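Local coordinates for single-stranded DNA-binding protein (Thermus aquaticus, PDB 2FXQ) that binds single-stranded DNA and probably recruits partner proteins to it during DNA replication, recombination and repair, at residues P141-R144 and T150-V153; V131-N136 and T217-L222; P18-R21 and L27-L30. All blocks are in the same frame, centred on the assembly; numbering follows the deposited sequence.

Contact 1 of 3, residues P141-R144 and T150-V153; sequences PDLR and TAVV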
loop_
_atom_site.group_PDB
_atom_site.type_symbol
_atom_site.label_atom_id
_atom_site.label_comp_id
_atom_site.label_asym_id
_atom_site.label_seq_id
_atom_site.Cartn_x
_atom_site.Cartn_y
_atom_site.Cartn_z
ATOM N N PRO A 141 -8.440 14.688 -20.109
ATOM C CA PRO A 141 -8.838 13.262 -20.160
ATOM C C PRO A 141 -9.768 13.115 -21.356
ATOM O O PRO A 141 -10.517 14.018 -21.671
ATOM C CB PRO A 141 -9.610 13.077 -18.865
ATOM C CG PRO A 141 -10.169 14.420 -18.604
ATOM C CD PRO A 141 -9.044 15.408 -18.980
ATOM N N ASP A 142 -9.722 11.999 -22.053
ATOM C CA ASP A 142 -10.734 11.843 -23.077
ATOM C C ASP A 142 -11.667 10.656 -22.750
ATOM O O ASP A 142 -11.287 9.536 -22.907
ATOM C CB ASP A 142 -10.089 11.774 -24.464
ATOM C CG ASP A 142 -11.104 11.859 -25.567
ATOM O OD1 ASP A 142 -11.087 10.958 -26.431
ATOM O OD2 ASP A 142 -11.967 12.773 -25.633
ATOM N N LEU A 143 -12.858 10.926 -22.226
ATOM C CA LEU A 143 -13.759 9.841 -21.833
ATOM C C LEU A 143 -14.200 9.071 -23.078
ATOM O O LEU A 143 -14.559 9.711 -24.095
ATOM C CB LEU A 143 -14.990 10.409 -21.153
ATOM C CG LEU A 143 -16.039 9.453 -20.554
ATOM C CD1 LEU A 143 -15.379 8.514 -19.513
ATOM C CD2 LEU A 143 -17.111 10.339 -19.884
ATOM N N ARG A 144 -14.163 7.737 -23.018
ATOM C CA ARG A 144 -14.849 6.926 -24.036
ATOM C C ARG A 144 -15.753 5.902 -23.372
ATOM O O ARG A 144 -15.754 5.714 -22.126
ATOM C CB ARG A 144 -13.868 6.162 -24.924
ATOM C CG ARG A 144 -12.520 6.795 -25.213
ATOM C CD ARG A 144 -11.755 6.027 -26.304
ATOM N NE ARG A 144 -12.216 4.633 -26.356
ATOM C CZ ARG A 144 -11.724 3.642 -25.604
ATOM N NH1 ARG A 144 -10.716 3.857 -24.760
ATOM N NH2 ARG A 144 -12.242 2.422 -25.705
ATOM N N THR A 150 -19.329 0.578 -21.126
ATOM C CA THR A 150 -18.623 0.894 -19.874
ATOM C C THR A 150 -17.765 2.141 -20.100
ATOM O O THR A 150 -16.990 2.144 -21.034
ATOM C CB THR A 150 -17.643 -0.230 -19.567
ATOM O OG1 THR A 150 -18.353 -1.457 -19.606
ATOM C CG2 THR A 150 -17.041 -0.105 -18.108
ATOM N N ALA A 151 -17.834 3.124 -19.201
ATOM C CA ALA A 151 -16.992 4.311 -19.257
ATOM C C ALA A 151 -15.542 3.958 -18.986
ATOM O O ALA A 151 -15.220 3.158 -18.089
ATOM C CB ALA A 151 -17.445 5.394 -18.250
ATOM N N VAL A 152 -14.655 4.574 -19.754
ATOM C CA VAL A 152 -13.226 4.317 -19.567
ATOM C C VAL A 152 -12.490 5.581 -19.975
ATOM O O VAL A 152 -12.839 6.239 -20.965
ATOM C CB VAL A 152 -12.782 3.058 -20.373
ATOM C CG1 VAL A 152 -13.093 3.181 -21.848
ATOM C CG2 VAL A 152 -11.252 2.718 -20.163
ATOM N N VAL A 153 -11.426 5.884 -19.263
ATOM C CA VAL A 153 -10.624 7.047 -19.581
ATOM C C VAL A 153 -9.124 6.727 -19.473
ATOM O O VAL A 153 -8.714 5.964 -18.599
ATOM C CB VAL A 153 -10.995 8.237 -18.642
ATOM C CG1 VAL A 153 -10.506 8.018 -17.215
ATOM C CG2 VAL A 153 -10.445 9.536 -19.232
#

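Contact 2 of 3, residues V131-N136 and T217-L222; sequences VILMGN and TRVEAL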
loop_
_atom_site.group_PDB
_atom_site.type_symbol
_atom_site.label_atom_id
_atom_site.label_comp_id
_atom_site.label_asym_id
_atom_site.label_seq_id
_atom_site.Cartn_x
_atom_site.Cartn_y
_atom_site.Cartn_z
ATOM N N VAL A 131 -0.061 0.537 -6.640
ATOM C CA VAL A 131 0.744 1.623 -7.085
ATOM C C VAL A 131 0.161 2.917 -6.469
ATOM O O VAL A 131 -1.057 3.051 -6.368
ATOM C CB VAL A 131 0.579 1.723 -8.657
ATOM C CG1 VAL A 131 1.304 2.981 -9.153
ATOM C CG2 VAL A 131 1.151 0.419 -9.376
ATOM N N ILE A 132 1.043 3.837 -6.023
ATOM C CA ILE A 132 0.592 5.154 -5.555
ATOM C C ILE A 132 1.316 6.165 -6.451
ATOM O O ILE A 132 2.567 6.165 -6.522
ATOM C CB ILE A 132 0.922 5.376 -4.100
ATOM C CG1 ILE A 132 0.186 4.320 -3.243
ATOM C CG2 ILE A 132 0.445 6.833 -3.677
ATOM C CD1 ILE A 132 0.521 4.451 -1.657
ATOM N N LEU A 133 0.546 7.030 -7.141
ATOM C CA LEU A 133 1.178 8.055 -7.952
ATOM C C LEU A 133 0.584 9.389 -7.531
ATOM O O LEU A 133 -0.614 9.480 -7.242
ATOM C CB LEU A 133 0.834 7.896 -9.467
ATOM C CG LEU A 133 1.188 6.560 -10.145
ATOM C CD1 LEU A 133 0.715 6.479 -11.625
ATOM C CD2 LEU A 133 2.713 6.313 -10.038
ATOM N N MET A 134 1.386 10.441 -7.580
ATOM C CA MET A 134 0.777 11.768 -7.467
ATOM C C MET A 134 1.492 12.623 -8.482
ATOM O O MET A 134 2.765 12.655 -8.520
ATOM C CB MET A 134 0.988 12.369 -6.084
ATOM C CG MET A 134 -0.008 13.653 -5.866
ATOM S SD MET A 134 0.117 14.158 -4.187
ATOM C CE MET A 134 -1.155 13.318 -3.386
ATOM N N GLY A 135 0.716 13.353 -9.284
ATOM C CA GLY A 135 1.354 14.178 -10.327
ATOM C C GLY A 135 0.330 15.138 -10.939
ATOM O O GLY A 135 -0.612 15.535 -10.248
ATOM N N ASN A 136 0.532 15.537 -12.182
ATOM C CA ASN A 136 -0.385 16.531 -12.834
ATOM C C ASN A 136 -0.717 16.019 -14.184
ATOM O O ASN A 136 0.153 15.441 -14.856
ATOM C CB ASN A 136 0.276 17.891 -12.974
ATOM C CG ASN A 136 0.496 18.547 -11.585
ATOM O OD1 ASN A 136 1.501 18.293 -10.920
ATOM N ND2 ASN A 136 -0.477 19.317 -11.144
ATOM N N THR A 217 2.169 -2.734 -20.175
ATOM C CA THR A 217 1.899 -2.604 -18.740
ATOM C C THR A 217 1.319 -1.214 -18.532
ATOM O O THR A 217 1.827 -0.248 -19.081
ATOM C CB THR A 217 3.185 -2.813 -17.878
ATOM O OG1 THR A 217 3.527 -4.207 -17.781
ATOM C CG2 THR A 217 2.907 -2.461 -16.370
ATOM N N ARG A 218 0.233 -1.087 -17.758
ATOM C CA ARG A 218 -0.214 0.227 -17.360
ATOM C C ARG A 218 -0.761 0.185 -15.905
ATOM O O ARG A 218 -0.944 -0.889 -15.319
ATOM C CB ARG A 218 -1.370 0.779 -18.199
ATOM C CG ARG A 218 -1.430 0.426 -19.669
ATOM C CD ARG A 218 -2.878 0.265 -20.098
ATOM N NE ARG A 218 -3.576 1.545 -20.148
ATOM C CZ ARG A 218 -4.298 1.960 -21.199
ATOM N NH1 ARG A 218 -4.420 1.186 -22.283
ATOM N NH2 ARG A 218 -4.909 3.145 -21.166
ATOM N N VAL A 219 -1.078 1.356 -15.421
ATOM C CA VAL A 219 -1.632 1.490 -14.070
ATOM C C VAL A 219 -3.132 1.565 -14.250
ATOM O O VAL A 219 -3.609 2.399 -15.032
ATOM C CB VAL A 219 -1.090 2.749 -13.356
ATOM C CG1 VAL A 219 -1.885 3.040 -12.039
ATOM C CG2 VAL A 219 0.488 2.597 -13.157
ATOM N N GLU A 220 -3.856 0.742 -13.489
ATOM C CA GLU A 220 -5.308 0.889 -13.424
ATOM C C GLU A 220 -5.596 1.634 -12.117
ATOM O O GLU A 220 -5.159 1.192 -11.011
ATOM C CB GLU A 220 -5.981 -0.488 -13.472
ATOM C CG GLU A 220 -7.498 -0.313 -13.238
ATOM C CD GLU A 220 -8.245 -1.589 -12.877
ATOM O OE1 GLU A 220 -9.514 -1.501 -12.857
ATOM O OE2 GLU A 220 -7.593 -2.628 -12.607
ATOM N N ALA A 221 -6.298 2.788 -12.191
ATOM C CA ALA A 221 -6.767 3.493 -10.976
ATOM C C ALA A 221 -7.856 2.751 -10.240
ATOM O O ALA A 221 -8.798 2.246 -10.863
ATOM C CB ALA A 221 -7.270 4.892 -11.327
ATOM N N LEU A 222 -7.708 2.597 -8.914
ATOM C CA LEU A 222 -8.764 2.049 -8.088
ATOM C C LEU A 222 -9.367 3.154 -7.203
ATOM O O LEU A 222 -10.526 3.053 -6.816
ATOM C CB LEU A 222 -8.236 0.909 -7.238
ATOM C CG LEU A 222 -7.690 -0.250 -8.112
ATOM C CD1 LEU A 222 -7.092 -1.326 -7.189
ATOM C CD2 LEU A 222 -8.800 -0.875 -9.022
#

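Contact 3 of 3, residues P18-R21 and L27-L30; sequences PDMR and LAIL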
loop_
_atom_site.group_PDB
_atom_site.type_symbol
_atom_site.label_atom_id
_atom_site.label_comp_id
_atom_site.label_asym_id
_atom_site.label_seq_id
_atom_site.Cartn_x
_atom_site.Cartn_y
_atom_site.Cartn_z
ATOM N N PRO A 18 16.265 -15.812 -11.898
ATOM C CA PRO A 18 17.041 -14.606 -12.219
ATOM C C PRO A 18 18.531 -14.883 -12.297
ATOM O O PRO A 18 19.082 -15.474 -11.323
ATOM C CB PRO A 18 16.780 -13.673 -11.019
ATOM C CG PRO A 18 15.636 -14.226 -10.278
ATOM C CD PRO A 18 15.646 -15.723 -10.560
ATOM N N ASP A 19 19.172 -14.472 -13.405
ATOM C CA ASP A 19 20.651 -14.529 -13.440
ATOM C C ASP A 19 21.260 -13.128 -13.630
ATOM O O ASP A 19 20.819 -12.351 -14.499
ATOM C CB ASP A 19 21.162 -15.441 -14.541
ATOM C CG ASP A 19 20.769 -16.926 -14.317
ATOM O OD1 ASP A 19 20.690 -17.379 -13.146
ATOM O OD2 ASP A 19 20.492 -17.693 -15.256
ATOM N N MET A 20 22.293 -12.853 -12.846
ATOM C CA MET A 20 22.881 -11.508 -12.866
ATOM C C MET A 20 23.483 -11.231 -14.252
ATOM O O MET A 20 23.998 -12.160 -14.921
ATOM C CB MET A 20 23.872 -11.324 -11.704
ATOM C CG MET A 20 23.645 -9.977 -10.872
ATOM S SD MET A 20 24.823 -9.889 -9.514
ATOM C CE MET A 20 26.190 -9.267 -10.282
ATOM N N ARG A 21 23.366 -9.982 -14.719
ATOM C CA ARG A 21 24.043 -9.491 -15.951
ATOM C C ARG A 21 24.767 -8.182 -15.550
ATOM O O ARG A 21 24.653 -7.718 -14.405
ATOM C CB ARG A 21 23.009 -9.180 -17.034
ATOM C CG ARG A 21 22.308 -10.410 -17.599
ATOM C CD ARG A 21 21.708 -10.200 -18.996
ATOM N NE ARG A 21 22.404 -10.971 -20.043
ATOM C CZ ARG A 21 22.187 -10.850 -21.360
ATOM N NH1 ARG A 21 21.296 -9.984 -21.829
ATOM N NH2 ARG A 21 22.865 -11.599 -22.216
ATOM N N LEU A 27 28.251 -2.381 -13.795
ATOM C CA LEU A 27 27.116 -2.307 -12.850
ATOM C C LEU A 27 26.237 -3.547 -12.934
ATOM O O LEU A 27 25.865 -3.947 -14.025
ATOM C CB LEU A 27 26.260 -1.104 -13.132
ATOM C CG LEU A 27 25.140 -0.780 -12.143
ATOM C CD1 LEU A 27 25.717 -0.208 -10.815
ATOM C CD2 LEU A 27 24.252 0.258 -12.849
ATOM N N ALA A 28 25.924 -4.144 -11.785
ATOM C CA ALA A 28 25.138 -5.366 -11.746
ATOM C C ALA A 28 23.695 -5.076 -12.085
ATOM O O ALA A 28 23.145 -4.101 -11.597
ATOM C CB ALA A 28 25.202 -5.973 -10.320
ATOM N N ILE A 29 23.069 -5.980 -12.835
ATOM C CA ILE A 29 21.652 -5.883 -13.229
ATOM C C ILE A 29 21.068 -7.248 -12.908
ATOM O O ILE A 29 21.604 -8.284 -13.389
ATOM C CB ILE A 29 21.520 -5.631 -14.744
ATOM C CG1 ILE A 29 22.055 -4.292 -15.135
ATOM C CG2 ILE A 29 20.041 -5.531 -15.184
ATOM C CD1 ILE A 29 22.331 -4.236 -16.666
ATOM N N LEU A 30 19.980 -7.258 -12.127
ATOM C CA LEU A 30 19.250 -8.499 -11.865
ATOM C C LEU A 30 17.791 -8.249 -12.242
ATOM O O LEU A 30 17.114 -7.471 -11.599
ATOM C CB LEU A 30 19.357 -8.903 -10.397
ATOM C CG LEU A 30 18.833 -10.348 -10.090
ATOM C CD1 LEU A 30 19.755 -11.405 -10.787
ATOM C CD2 LEU A 30 18.819 -10.592 -8.594
HETATM O O HOH W 1 19.357 -10.138 -14.996
#

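Contact 1 of 3, residues P141-R144 and T150-V153
Arg144 and Val152 form an antiparallel hydrogen-bonded pair, each backbone holding the other through both N-H and C=O, with the two stretches running 156° apart. Arg144 N reaches Val152 O at 2.9 Å along a nearly straight N-H···O line of 173°. The return bond from Val152 N to Arg144 O is equally long, but its donor is tilted from the carbonyl plane, and the same oxygen also takes a CA-H contact from Ala151, with CA 3.4 Å away.

The side chains of Arg144 and Val152 lie side by side and point the same way. Val152 CG1 is set between its own backbone N and carbonyl carbon (chi1 57°), which places this methyl under one face of the Arg144 guanidinium, 3.8 Å from NH1. A bend at chi3 folds the arginine back over that methyl. Leu143 extends its CD1 to the CB of Ala151, 3.9 Å off, and brushes the carbonyl oxygen of Val152 as well. One step further, Val153 CG2 meets the ring carbon CB of Pro141 at 3.7 Å and also touches the backbone oxygen of Asp142.

The contact is a hairpin of strands 144-145 and 151-160 in the second OB-fold domain of the chain. Helix 180-186 packs against Ala151 and Val153, through Glu184 on the first and Ala183 and Ala186 on the second. On its other edge strand 151-160 pairs with strand 171-179, where Val152 rests on Gln177 and Trp179.

Contact 2 of 3, residues V131-N136 and T217-L222
Val219 sends one methyl, CG2, toward both Val131 and Leu133, two residues on the same face of strand 129-137. With chi1 at 169°, its CG1 stands anti to the backbone N, while CG2 is turned anti to the carbonyl carbon and faces the opposing strand. Val131 has nearly the same rotation (chi1 174°) but offers the other branch: its CG1 lies 4.1 Å from Val219 CG2, and the two side chains cross obliquely. Leu133 arrives differently. Its CG is anti to the carbonyl carbon and the chain then runs extended, carrying CD1 forward until it meets Val219 CG2 tip to tip at 4.2 Å.

The two strands are not paired here; the closest CA atoms, of Val131 and Val219, are 7.4 Å apart. All three side chains point toward the opposing strand, as expected for residues lining the interior of an OB barrel. Leu201 lies against Val219, while Leu157, Leu174 and Val176 pack against Leu133 and continue the apolar interior. The three touching residues are buried and meet through methyl groups alone. The contact is small and nonpolar, so its cohesion probably comes from dispersion and exclusion of water, with no directional bond to set an exact distance.

Contact 3 of 3, residues P18-R21 and L27-L30
Met20 and Arg21 lie against Ala28, Ile29 and Leu30 in a beta-hairpin of the first OB-fold domain. Arg21 and Ile29 are its antiparallel hydrogen-bonded pair: Arg21 N donates to Ile29 O at 2.8 Å, nearly straight at 174°, whereas Ile29 N approaches Arg21 O from above the carbonyl plane.

Met20 is the side chain to follow. Its CB passes the carbonyl oxygen of Ile29 at the limit of contact. CG comes nearer to that oxygen, 3.7 Å, and also lies beside Leu30 CD1, the methionine and leucine chains crossing at about a right angle. From there chi2 is extended and puts SD 4.0 Å from Ala28 CB. The bend at chi3 (83°) then turns the terminal CE toward the same methyl, and CE stands 3.4 Å from Ala28 CB, tighter than usual for two carbons. An alanine in place of Met20 would probably leave Ala28 CB without its sulfur and methyl partner and open a gap beside Leu30 CD1.

Leu30 lies next to Met20. Its chi1 (-169°) carries CG toward the loop, and chi2 turns CD1 onto the Asp19-Met20 peptide, 3.6 Å from Met20 N; CD1 also meets Pro18 CB at 3.7 Å. Ala63 of helix 61-66 touches Ala28 and Leu30, Glu64 reaches Met20, and strand 47-59 carries the sheet onward. The Asp19 carboxylate is turned to a salt bridge with Arg17. Where the backbones part beyond the Arg21-Ile29 pair, a water sits 2.7 Å from Asp19 O and makes a weak hydrogen bond to Ile29 O.

Contacts 1 and 3 occupy equivalent places in the two OB-fold domains of one chain: each closes a short hairpin in which a Pro-Asp loop ends in an arginine paired with the incoming strand, and each leans on a helix. Their centres lie 40 Å apart, on opposite sides of the chain's centre. Contact 2 belongs to the same domain as contact 1, its centre 16 Å away, and there the nearest atoms stay about 5 Å apart; neighbouring strands 129-137 and 151-160 connect them. Strand 129-137 also pairs with strand 5-14 of the first domain, placing contact 2 near the junction, 28 Å between centres from contact 3.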